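PDB 3BUU: uncharacterized LolA superfamily protein NE2245 from Nitrosomonas europaea ATCC 19718, which is of unknown function but may bind lipoproteins or similar acylated ligands in the cell envelope, by analogy with LolA, which carries lipoproteins. Local coordinates for residues 33-37 / 199-203; 102-108 / 142-146; 189-193 / 203-207. All coordinates share one frame; numbering follows the deposited sequence. Where two conformers were deposited one is given.

Interaction 1 (33-37 / 199-203); sequences RTAAP and SGEVS
T34 and S203 set their hydroxyls alike, each oxygen anti to its own carbonyl carbon and beside the backbone N (chi1 -60° and -63°); the pairing puts both side chains on one face, and these torsions turn the oxygens to each other. T34 OG1 and S203 OG meet in a short hydrogen bond of 2.6 Å, on a buried face of the strand pair. S203 OG also bonds to the backbone N of Q100, so this hydroxyl has a second partner outside the pair. The same torsion at T34 sets the methyl anti to the backbone N, where CG2 touches S203 OG at 3.5 Å and lies 4.1 Å from CG of E201, whose carboxylate is bound by Q100.

The backbone illustrates antiparallel pairing close to its end. T34 and S203 form a non-hydrogen-bonded pair, with a CA-H...O contact of 3.3 Å from T34 CA to V202 O alongside. A35 and V202 follow as a hydrogen-bonded pair, with A35 N to V202 O at 3.0 Å and V202 N to A35 O at 2.9 Å.

Beyond it the ladder stops. A36 turns its methyl toward the other segment, CB resting 3.5 Å from G200 O, while G200 adopts a positive phi (77°) that suits glycine. S199 OG accepts from E201 N at 3.0 Å and is also bonded to D195.

At the surface, where an ST turn at S199 leads into strand 202-212, the contact thus joins it to strand 26-36, near the ends of two adjacent inner strands of the curved, largely beta framework of the LolA superfamily.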
ATOM      1  N   ARG A  33       5.668 -12.243  -0.598  1.00  7.44           N
ATOM      2  CA  ARG A  33       6.780 -13.174  -0.383  0.70  8.24           C
ATOM      3  C   ARG A  33       7.969 -12.346   0.062  1.00  7.99           C
ATOM      4  O   ARG A  33       8.486 -11.538  -0.707  1.00  8.10           O
ATOM      5  CB  ARG A  33       7.102 -13.895  -1.700  0.70 10.12           C
ATOM      6  CG  ARG A  33       5.978 -14.800  -2.220  0.70 13.05           C
ATOM      7  CD  ARG A  33       6.295 -15.571  -3.522  0.70 12.73           C
ATOM      8  NE  ARG A  33       5.314 -16.617  -3.828  0.70 16.72           N
ATOM      9  CZ  ARG A  33       4.114 -16.384  -4.358  0.70 16.06           C
ATOM     10  NH1 ARG A  33       3.723 -15.140  -4.665  0.70 16.05           N
ATOM     11  NH2 ARG A  33       3.302 -17.409  -4.589  0.70 17.30           N
ATOM     12  N   THR A  34       8.442 -12.585   1.282  1.00  8.11           N
ATOM     13  CA  THR A  34       9.579 -11.856   1.819  1.00  7.92           C
ATOM     14  C   THR A  34      10.738 -12.804   2.018  1.00  7.91           C
ATOM     15  O   THR A  34      10.533 -13.901   2.561  1.00  8.87           O
ATOM     16  CB  THR A  34       9.245 -11.213   3.156  1.00  9.05           C
ATOM     17  OG1 THR A  34       8.161 -10.288   2.983  1.00  8.72           O
ATOM     18  CG2 THR A  34      10.399 -10.486   3.758  1.00  9.79           C
ATOM     19  N   ALA A  35      11.921 -12.397   1.587  1.00  8.38           N
ATOM     20  CA  ALA A  35      13.104 -13.190   1.840  1.00  9.31           C
ATOM     21  C   ALA A  35      14.273 -12.288   2.042  1.00  8.60           C
ATOM     22  O   ALA A  35      14.322 -11.170   1.498  1.00  7.67           O
ATOM     23  CB  ALA A  35      13.372 -14.102   0.662  1.00 12.30           C
ATOM     24  N   ALA A  36      15.252 -12.809   2.750  1.00 10.76           N
ATOM     25  CA  ALA A  36      16.571 -12.226   2.862  1.00  9.34           C
ATOM     26  C   ALA A  36      17.531 -13.337   2.644  1.00  8.63           C
ATOM     27  O   ALA A  36      17.142 -14.493   2.786  1.00 11.69           O
ATOM     28  CB  ALA A  36      16.788 -11.592   4.241  1.00 10.25           C
ATOM     29  N   PRO A  37      18.791 -13.082   2.277  0.50  8.51           N
ATOM     30  CA  PRO A  37      19.683 -14.187   1.831  0.50  9.82           C
ATOM     31  C   PRO A  37      19.758 -15.606   2.562  0.50 10.55           C
ATOM     32  O   PRO A  37      19.773 -16.582   1.892  0.50 12.29           O
ATOM     33  CB  PRO A  37      21.030 -13.471   1.748  0.50  8.64           C
ATOM     34  CG  PRO A  37      20.634 -12.082   1.290  0.50 10.05           C
ATOM     35  CD  PRO A  37      19.470 -11.773   2.185  0.50  9.04           C
ATOM     36  N   SER A 199      18.576  -5.350   7.172  1.00 10.77           N
ATOM     37  CA  SER A 199      18.003  -6.708   7.280  1.00 10.06           C
ATOM     38  C   SER A 199      18.265  -7.576   6.055  1.00  9.70           C
ATOM     39  O   SER A 199      18.145  -8.787   6.133  1.00 10.78           O
ATOM     40  CB  SER A 199      16.500  -6.685   7.551  1.00 11.63           C
ATOM     41  OG  SER A 199      15.793  -6.342   6.369  1.00  9.49           O
ATOM     42  N   GLY A 200      18.444  -6.946   4.901  1.00  8.86           N
ATOM     43  CA  GLY A 200      18.517  -7.675   3.644  1.00  8.28           C
ATOM     44  C   GLY A 200      17.180  -8.144   3.130  1.00  6.74           C
ATOM     45  O   GLY A 200      17.126  -8.829   2.105  1.00  6.93           O
ATOM     46  N   GLU A 201      16.094  -7.783   3.807  1.00  6.56           N
ATOM     47  CA  GLU A 201      14.781  -8.235   3.353  1.00  6.92           C
ATOM     48  C   GLU A 201      14.320  -7.521   2.117  1.00  6.25           C
ATOM     49  O   GLU A 201      14.436  -6.293   1.986  1.00  6.14           O
ATOM     50  CB  GLU A 201      13.748  -7.977   4.427  1.00  8.75           C
ATOM     51  CG  GLU A 201      13.801  -8.963   5.564  1.00 12.03           C
ATOM     52  CD  GLU A 201      12.809  -8.599   6.663  1.00 14.79           C
ATOM     53  OE1 GLU A 201      11.913  -7.709   6.467  1.00 13.80           O
ATOM     54  OE2 GLU A 201      12.899  -9.225   7.742  1.00 20.38           O
ATOM     55  N   VAL A 202      13.681  -8.307   1.260  1.00  5.88           N
ATOM     56  CA  VAL A 202      12.928  -7.813   0.107  1.00  6.72           C
ATOM     57  C   VAL A 202      11.565  -8.487   0.126  1.00  6.15           C
ATOM     58  O   VAL A 202      11.490  -9.728   0.234  1.00  8.06           O
ATOM     59  CB  VAL A 202      13.660  -8.124  -1.206  1.00  7.49           C
ATOM     60  CG1 VAL A 202      12.828  -7.704  -2.395  1.00 10.06           C
ATOM     61  CG2 VAL A 202      15.023  -7.444  -1.217  1.00  9.00           C
ATOM     62  N   SER A 203      10.490  -7.692   0.077  1.00  6.15           N
ATOM     63  CA  SER A 203       9.145  -8.221  -0.029  1.00  6.22           C
ATOM     64  C   SER A 203       8.605  -7.976  -1.400  1.00  6.15           C
ATOM     65  O   SER A 203       8.662  -6.854  -1.923  1.00  7.53           O
ATOM     66  CB  SER A 203       8.222  -7.523   0.986  1.00  7.22           C
ATOM     67  OG  SER A 203       8.632  -7.763   2.332  1.00  7.62           O
TER

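Interaction 2 (102-108 / 142-146); sequences ANGDIAR and VTYQK
A102, just ahead of the short helix 103-107, meets the loop with its methyl: CB lies 3.7 Å from Y144 OH and 3.9 Å from T143 CG2. The methyl touches both, which lie on the same side of it. The threonine's methyl branch also covers one face of the Y144 ring, near its rim.

G104 follows, and its CA approaches T143 OG1 to 3.4 Å; the threonine occupies the place a side chain would need, so the close approach of helix and loop rests on glycine.

D105 carries the polar part of the contact. Its CG stands anti to the carbonyl carbon (chi1 -63°), which brings the carboxylate back to the start of the helix and up to the tyrosine. Y144 OH donates to the syn lone pair of D105 OD1 at 2.7 Å, and the acceptor lies at the ring edge with the two planes only 22° apart. The other oxygen, OD2, takes the backbone N of A102 at 2.8 Å from above the carboxylate plane, while D105 N returns a bond to A102 O. K172 forms a salt bridge with OD2 and bonds Y144 OH, which probably favours a charged carboxylate. A leucine here would probably leave Y144 OH and A102 N without this acceptor and K172 without this counter-charge.

R108, the first residue past the helix, slides its CG by T143 OG1 at 4.0 Å; its guanidinium group reaches on to D114 and to the carbonyl of G75.

Around this buried contact, N103 and A107 pack on strand 70-74, I106 lies against L205 and Y207 of strand 202-212, and F163 of strand 158-164 meets the Y144 ring.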
ATOM      1  N   ALA A 102       4.183  -2.147   5.391  1.00  6.08           N
ATOM      2  CA  ALA A 102       3.468  -1.485   6.499  1.00  6.00           C
ATOM      3  C   ALA A 102       1.968  -1.763   6.331  1.00  5.99           C
ATOM      4  O   ALA A 102       1.476  -1.979   5.230  1.00  5.96           O
ATOM      5  CB  ALA A 102       3.720  -0.019   6.452  1.00  7.94           C
ATOM      6  N   ASN A 103       1.220  -1.663   7.427  1.00  6.46           N
ATOM      7  CA  ASN A 103      -0.235  -1.804   7.343  1.00  6.91           C
ATOM      8  C   ASN A 103      -0.840  -0.899   6.274  1.00  6.34           C
ATOM      9  O   ASN A 103      -1.680  -1.332   5.489  1.00  6.66           O
ATOM     10  CB  ASN A 103      -0.849  -1.491   8.700  1.00  7.37           C
ATOM     11  CG  ASN A 103      -0.595  -2.583   9.726  1.00  7.58           C
ATOM     12  OD1 ASN A 103      -0.499  -3.755   9.381  1.00  8.83           O
ATOM     13  ND2 ASN A 103      -0.498  -2.181  10.987  1.00  8.60           N
ATOM     14  N   GLY A 104      -0.416   0.365   6.225  1.00  6.46           N
ATOM     15  CA  GLY A 104      -0.992   1.292   5.265  1.00  7.29           C
ATOM     16  C   GLY A 104      -0.656   0.939   3.829  1.00  6.93           C
ATOM     17  O   GLY A 104      -1.422   1.329   2.935  1.00  8.32           O
ATOM     18  N   ASP A 105       0.437   0.213   3.583  1.00  6.28           N
ATOM     19  CA  ASP A 105       0.743  -0.155   2.239  1.00  6.70           C
ATOM     20  C   ASP A 105      -0.313  -1.069   1.640  1.00  6.64           C
ATOM     21  O   ASP A 105      -0.487  -1.099   0.425  1.00  8.51           O
ATOM     22  CB  ASP A 105       2.103  -0.869   2.163  1.00  6.79           C
ATOM     23  CG  ASP A 105       3.283  -0.032   2.566  1.00  7.00           C
ATOM     24  OD1 ASP A 105       3.214   1.202   2.422  1.00  8.48           O
ATOM     25  OD2 ASP A 105       4.295  -0.641   3.013  1.00  7.08           O
ATOM     26  N   ILE A 106      -1.019  -1.828   2.462  0.50  6.82           N
ATOM     27  CA  ILE A 106      -2.085  -2.694   1.945  0.50  8.23           C
ATOM     28  C   ILE A 106      -3.457  -2.110   2.195  0.50  7.48           C
ATOM     29  O   ILE A 106      -4.356  -2.255   1.350  0.50  7.92           O
ATOM     30  CB  ILE A 106      -1.956  -4.093   2.556  0.50  8.19           C
ATOM     31  CG1 ILE A 106      -0.556  -4.610   2.267  0.50  8.13           C
ATOM     32  CG2 ILE A 106      -3.061  -5.033   2.057  0.50  9.46           C
ATOM     33  CD1 ILE A 106      -0.168  -4.690   0.799  0.50 10.15           C
ATOM     34  N   ALA A 107      -3.624  -1.420   3.308  1.00  7.11           N
ATOM     35  CA  ALA A 107      -4.954  -0.981   3.688  1.00  7.85           C
ATOM     36  C   ALA A 107      -5.392   0.299   2.993  1.00  7.70           C
ATOM     37  O   ALA A 107      -6.584   0.511   2.852  1.00  8.43           O
ATOM     38  CB  ALA A 107      -5.014  -0.793   5.202  1.00  8.83           C
ATOM     39  N   ARG A 108      -4.447   1.186   2.648  0.50  7.83           N
ATOM     40  CA  ARG A 108      -4.751   2.473   1.961  0.50  8.35           C
ATOM     41  C   ARG A 108      -4.827   2.211   0.472  0.50  7.79           C
ATOM     42  O   ARG A 108      -4.265   1.242  -0.043  0.50 10.50           O
ATOM     43  CB  ARG A 108      -3.679   3.573   2.171  0.50  9.02           C
ATOM     44  CG  ARG A 108      -3.376   4.017   3.603  0.50 10.34           C
ATOM     45  CD  ARG A 108      -4.573   4.453   4.394  0.50 13.80           C
ATOM     46  NE  ARG A 108      -4.782   5.901   4.424  0.50  7.13           N
ATOM     47  CZ  ARG A 108      -5.677   6.462   5.215  0.50  7.63           C
ATOM     48  NH1 ARG A 108      -6.434   5.709   5.984  0.50  8.38           N
ATOM     49  NH2 ARG A 108      -5.851   7.765   5.204  0.50 12.73           N
ATOM     50  N   VAL A 142      -0.662   9.146   9.319  1.00 11.60           N
ATOM     51  CA  VAL A 142      -0.576   8.549   8.004  1.00 10.88           C
ATOM     52  C   VAL A 142       0.590   7.571   8.006  1.00 10.25           C
ATOM     53  O   VAL A 142       1.320   7.401   9.014  1.00 11.93           O
ATOM     54  CB  VAL A 142      -0.547   9.571   6.804  1.00 12.34           C
ATOM     55  CG1 VAL A 142      -1.766  10.468   6.827  1.00 13.06           C
ATOM     56  CG2 VAL A 142       0.761  10.355   6.796  1.00 13.43           C
ATOM     57  N   THR A 143       0.752   6.827   6.926  1.00  8.29           N
ATOM     58  CA  THR A 143       1.687   5.727   6.947  1.00  8.53           C
ATOM     59  C   THR A 143       3.141   6.183   7.096  1.00  8.82           C
ATOM     60  O   THR A 143       3.919   5.535   7.803  1.00 10.13           O
ATOM     61  CB  THR A 143       1.472   4.803   5.745  1.00  8.65           C
ATOM     62  OG1 THR A 143       0.081   4.493   5.623  1.00  8.91           O
ATOM     63  CG2 THR A 143       2.248   3.490   5.850  1.00  9.40           C
ATOM     64  N   TYR A 144       3.501   7.270   6.391  1.00  7.70           N
ATOM     65  CA  TYR A 144       4.863   7.812   6.400  1.00  8.32           C
ATOM     66  C   TYR A 144       4.874   9.279   6.586  1.00  8.75           C
ATOM     67  O   TYR A 144       3.928   9.959   6.159  1.00  9.46           O
ATOM     68  CB  TYR A 144       5.602   7.520   5.059  1.00  8.63           C
ATOM     69  CG  TYR A 144       5.544   6.085   4.700  1.00  8.11           C
ATOM     70  CD1 TYR A 144       6.413   5.171   5.286  1.00  9.08           C
ATOM     71  CD2 TYR A 144       4.583   5.620   3.794  1.00  8.60           C
ATOM     72  CE1 TYR A 144       6.327   3.805   4.980  1.00  9.28           C
ATOM     73  CE2 TYR A 144       4.487   4.257   3.478  1.00  8.37           C
ATOM     74  CZ  TYR A 144       5.373   3.368   4.088  1.00  8.44           C
ATOM     75  OH  TYR A 144       5.314   2.020   3.833  1.00  9.41           O
ATOM     76  N   GLN A 145       5.973   9.795   7.132  1.00  8.80           N
ATOM     77  CA  GLN A 145       6.100  11.232   7.194  1.00 10.25           C
ATOM     78  C   GLN A 145       6.546  11.852   5.879  1.00  8.51           C
ATOM     79  O   GLN A 145       6.224  13.009   5.593  1.00  9.48           O
ATOM     80  CB  GLN A 145       6.913  11.646   8.403  1.00 13.33           C
ATOM     81  CG  GLN A 145       6.117  11.308   9.697  1.00 16.43           C
ATOM     82  CD  GLN A 145       4.674  11.853   9.695  1.00 19.61           C
ATOM     83  OE1 GLN A 145       3.689  11.107   9.453  1.00 20.65           O
ATOM     84  NE2 GLN A 145       4.551  13.153   9.914  1.00 21.90           N
ATOM     85  N   LYS A 146       7.315  11.125   5.095  1.00  7.93           N
ATOM     86  CA  LYS A 146       7.820  11.621   3.840  1.00  8.48           C
ATOM     87  C   LYS A 146       8.015  10.468   2.882  1.00  7.50           C
ATOM     88  O   LYS A 146       8.574   9.437   3.254  1.00  7.75           O
ATOM     89  CB  LYS A 146       9.172  12.373   4.063  1.00  9.32           C
ATOM     90  CG  LYS A 146       9.957  12.679   2.826  1.00 12.00           C
ATOM     91  CD  LYS A 146      11.322  13.304   3.220  1.00 14.46           C
ATOM     92  CE  LYS A 146      12.276  13.320   2.072  1.00 18.15           C
ATOM     93  NZ  LYS A 146      13.496  14.081   2.470  1.00 20.79           N
TER

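Interaction 3 (189-193 / 203-207); sequences TRIIM and SVLDY
Backbone hydrogen bonds pair I191 with L205 and M193 with S203 in this antiparallel hairpin, L205 N to I191 O and M193 N to S203 O both measuring 2.8 Å. Y207 N adds a bond to T189 O, beside a classic bulge in which T189 and R190 both face E177 of strand 170-182.

Ionic contact lies on the face of R190, I192, V204 and D206. R190 grips D206 side-on: NE reaches OD1 at 2.9 Å in the guanidinium plane, and NH2 reaches OD2 at 3.0 Å, both on syn lone pairs. A bend at chi3 (-80°) turns the guanidinium onto its neighbours, where V204 CG1 covers one of its faces. A water donates to D206 OD1 and to T189 OG1, itself bonded to the carbonyl of N178.

Apolar packing is mainly on the opposite face. I191 CD1 lies 4.2 Å from Y207 CE2, and selenomethionine M193 places CG 4.2 Å from L205 CD1; on the charged face I192 CG2 meets V204 CG2 (4.3 Å).

The chemistry is therefore largely divided between the two faces: a paired charge, half sheltered by a methyl, on one, and mainly carbon on the other, with M193, L205 and Y207 reaching helix 103-107.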
ATOM      1  N   THR A 189       1.162  -4.845 -11.278  1.00  7.39           N
ATOM      2  CA  THR A 189       0.682  -5.966 -10.515  1.00  7.61           C
ATOM      3  C   THR A 189       1.721  -6.544  -9.578  1.00  7.45           C
ATOM      4  O   THR A 189       1.416  -7.456  -8.812  1.00  8.19           O
ATOM      5  CB  THR A 189       0.125  -7.077 -11.403  1.00  8.59           C
ATOM      6  OG1 THR A 189       1.188  -7.683 -12.133  1.00 10.36           O
ATOM      7  CG2 THR A 189      -0.934  -6.542 -12.361  1.00 10.97           C
ATOM      8  N   ARG A 190       2.936  -5.983  -9.594  1.00  7.58           N
ATOM      9  CA  ARG A 190       3.962  -6.352  -8.660  1.00  7.85           C
ATOM     10  C   ARG A 190       4.563  -5.103  -8.052  1.00  8.29           C
ATOM     11  O   ARG A 190       4.874  -4.133  -8.768  1.00  9.49           O
ATOM     12  CB  ARG A 190       5.033  -7.167  -9.365  1.00  9.27           C
ATOM     13  CG  ARG A 190       6.209  -7.472  -8.458  1.00 10.48           C
ATOM     14  CD  ARG A 190       7.140  -8.459  -9.119  1.00 12.04           C
ATOM     15  NE  ARG A 190       6.581  -9.789  -8.956  1.00 11.66           N
ATOM     16  CZ  ARG A 190       7.281 -10.911  -9.036  1.00 14.48           C
ATOM     17  NH1 ARG A 190       8.561 -10.881  -9.398  1.00 17.66           N
ATOM     18  NH2 ARG A 190       6.690 -12.061  -8.768  1.00 14.94           N
ATOM     19  N   ILE A 191       4.736  -5.116  -6.741  1.00  6.79           N
ATOM     20  CA  ILE A 191       5.548  -4.087  -6.124  0.50  6.70           C
ATOM     21  C   ILE A 191       6.610  -4.794  -5.325  1.00  5.84           C
ATOM     22  O   ILE A 191       6.348  -5.777  -4.645  1.00  7.13           O
ATOM     23  CB  ILE A 191       4.744  -3.124  -5.213  0.50  6.94           C
ATOM     24  CG1 ILE A 191       3.716  -2.304  -5.994  0.50  7.17           C
ATOM     25  CG2 ILE A 191       5.706  -2.170  -4.491  0.50  7.96           C
ATOM     26  CD1 ILE A 191       2.696  -1.590  -5.095  0.50  8.39           C
ATOM     27  N   ILE A 192       7.833  -4.289  -5.438  1.00  6.03           N
ATOM     28  CA  ILE A 192       8.973  -4.837  -4.685  1.00  6.41           C
ATOM     29  C   ILE A 192       9.416  -3.820  -3.678  1.00  6.52           C
ATOM     30  O   ILE A 192       9.740  -2.716  -4.056  1.00  8.47           O
ATOM     31  CB  ILE A 192      10.119  -5.217  -5.631  1.00  8.09           C
ATOM     32  CG1 ILE A 192       9.614  -6.158  -6.749  1.00 10.40           C
ATOM     33  CG2 ILE A 192      11.265  -5.853  -4.852  1.00  9.92           C
ATOM     34  CD1 ILE A 192       9.389  -5.421  -8.027  1.00 13.93           C
HETATM   35  N   MSE A 193       9.415  -4.207  -2.413  1.00  5.87           N
HETATM   36  CA  MSE A 193       9.809  -3.320  -1.306  0.50  5.86           C
HETATM   37  C   MSE A 193      11.077  -3.845  -0.684  1.00  5.45           C
HETATM   38  O   MSE A 193      11.119  -4.979  -0.215  1.00  6.68           O
HETATM   39  CB  MSE A 193       8.716  -3.188  -0.237  0.50  6.80           C
HETATM   40  CG  MSE A 193       7.484  -2.437  -0.768  0.50  7.32           C
HETATM   41 SE   MSE A 193       6.250  -1.918   0.611  0.50 11.64          SE
HETATM   42  CE  MSE A 193       5.151  -0.959  -0.556  0.50  9.18           C
ATOM     43  N   SER A 203      10.490  -7.692   0.077  1.00  6.15           N
ATOM     44  CA  SER A 203       9.145  -8.221  -0.029  1.00  6.22           C
ATOM     45  C   SER A 203       8.605  -7.976  -1.400  1.00  6.15           C
ATOM     46  O   SER A 203       8.662  -6.854  -1.923  1.00  7.53           O
ATOM     47  CB  SER A 203       8.222  -7.523   0.986  1.00  7.22           C
ATOM     48  OG  SER A 203       8.632  -7.763   2.332  1.00  7.62           O
ATOM     49  N   VAL A 204       8.095  -9.040  -2.016  1.00  6.33           N
ATOM     50  CA  VAL A 204       7.515  -8.990  -3.349  1.00  7.51           C
ATOM     51  C   VAL A 204       6.014  -9.167  -3.191  1.00  6.92           C
ATOM     52  O   VAL A 204       5.545 -10.225  -2.728  1.00  7.84           O
ATOM     53  CB  VAL A 204       8.143 -10.043  -4.293  1.00  7.94           C
ATOM     54  CG1 VAL A 204       7.497  -9.993  -5.659  1.00 10.23           C
ATOM     55  CG2 VAL A 204       9.654  -9.853  -4.378  1.00  9.83           C
ATOM     56  N   LEU A 205       5.257  -8.143  -3.591  1.00  6.95           N
ATOM     57  CA  LEU A 205       3.791  -8.114  -3.500  1.00  6.94           C
ATOM     58  C   LEU A 205       3.200  -8.311  -4.862  1.00  7.74           C
ATOM     59  O   LEU A 205       3.467  -7.511  -5.760  1.00  8.96           O
ATOM     60  CB  LEU A 205       3.289  -6.758  -2.962  1.00  8.14           C
ATOM     61  CG  LEU A 205       3.692  -6.373  -1.551  1.00  8.46           C
ATOM     62  CD1 LEU A 205       5.131  -5.890  -1.472  1.00 12.03           C
ATOM     63  CD2 LEU A 205       2.777  -5.316  -1.042  1.00 13.98           C
ATOM     64  N   ASP A 206       2.404  -9.372  -5.033  1.00  7.42           N
ATOM     65  CA  ASP A 206       1.738  -9.620  -6.294  1.00  8.08           C
ATOM     66  C   ASP A 206       0.234  -9.509  -6.115  1.00  7.92           C
ATOM     67  O   ASP A 206      -0.373 -10.149  -5.225  1.00  8.78           O
ATOM     68  CB  ASP A 206       2.082 -11.023  -6.800  1.00  9.75           C
ATOM     69  CG  ASP A 206       3.499 -11.093  -7.347  1.00 10.74           C
ATOM     70  OD1 ASP A 206       3.865 -10.227  -8.187  1.00 11.40           O
ATOM     71  OD2 ASP A 206       4.258 -11.994  -6.968  1.00 13.74           O
ATOM     72  N   TYR A 207      -0.369  -8.709  -6.983  1.00  7.65           N
ATOM     73  CA  TYR A 207      -1.793  -8.376  -6.950  1.00  7.95           C
ATOM     74  C   TYR A 207      -2.510  -9.170  -7.988  1.00  8.40           C
ATOM     75  O   TYR A 207      -2.062  -9.170  -9.138  1.00 10.12           O
ATOM     76  CB  TYR A 207      -2.031  -6.878  -7.207  1.00  7.87           C
ATOM     77  CG  TYR A 207      -1.510  -6.060  -6.104  1.00  8.78           C
ATOM     78  CD1 TYR A 207      -2.360  -5.571  -5.153  1.00 10.09           C
ATOM     79  CD2 TYR A 207      -0.122  -5.784  -5.993  1.00 11.44           C
ATOM     80  CE1 TYR A 207      -1.849  -4.790  -4.058  1.00 12.87           C
ATOM     81  CE2 TYR A 207       0.388  -5.037  -4.946  1.00 13.44           C
ATOM     82  CZ  TYR A 207      -0.461  -4.575  -3.977  1.00 12.35           C
ATOM     83  OH  TYR A 207       0.081  -3.822  -2.953  1.00 14.51           O
TER
HETATM   84  O   HOH W   1       2.878  -9.719 -10.859  1.00 15.06           O

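How the interactions relate
Interactions 1 and 3 share strand 202-212 and S203: the first pairs it with strand 26-36, the second with strand 185-195, holding it along both edges. R33 O probably bonds V204 N, carrying the ladder from one contact to the next. Interaction 1 lies at the surface, its centre about 17 Å from the chain centre; those of interactions 2 and 3, both buried, lie about 6 and 10 Å from it. Interaction 2 joins helix to loop through side chains, whereas the others rest mainly on backbone pairing, with a hydroxyl pair added in one and a salt bridge in the other. Helix 103-107 meets interaction 3, where I106 CD1 packs on L205 CD2 and D105 OD2 nears the selenium of M193.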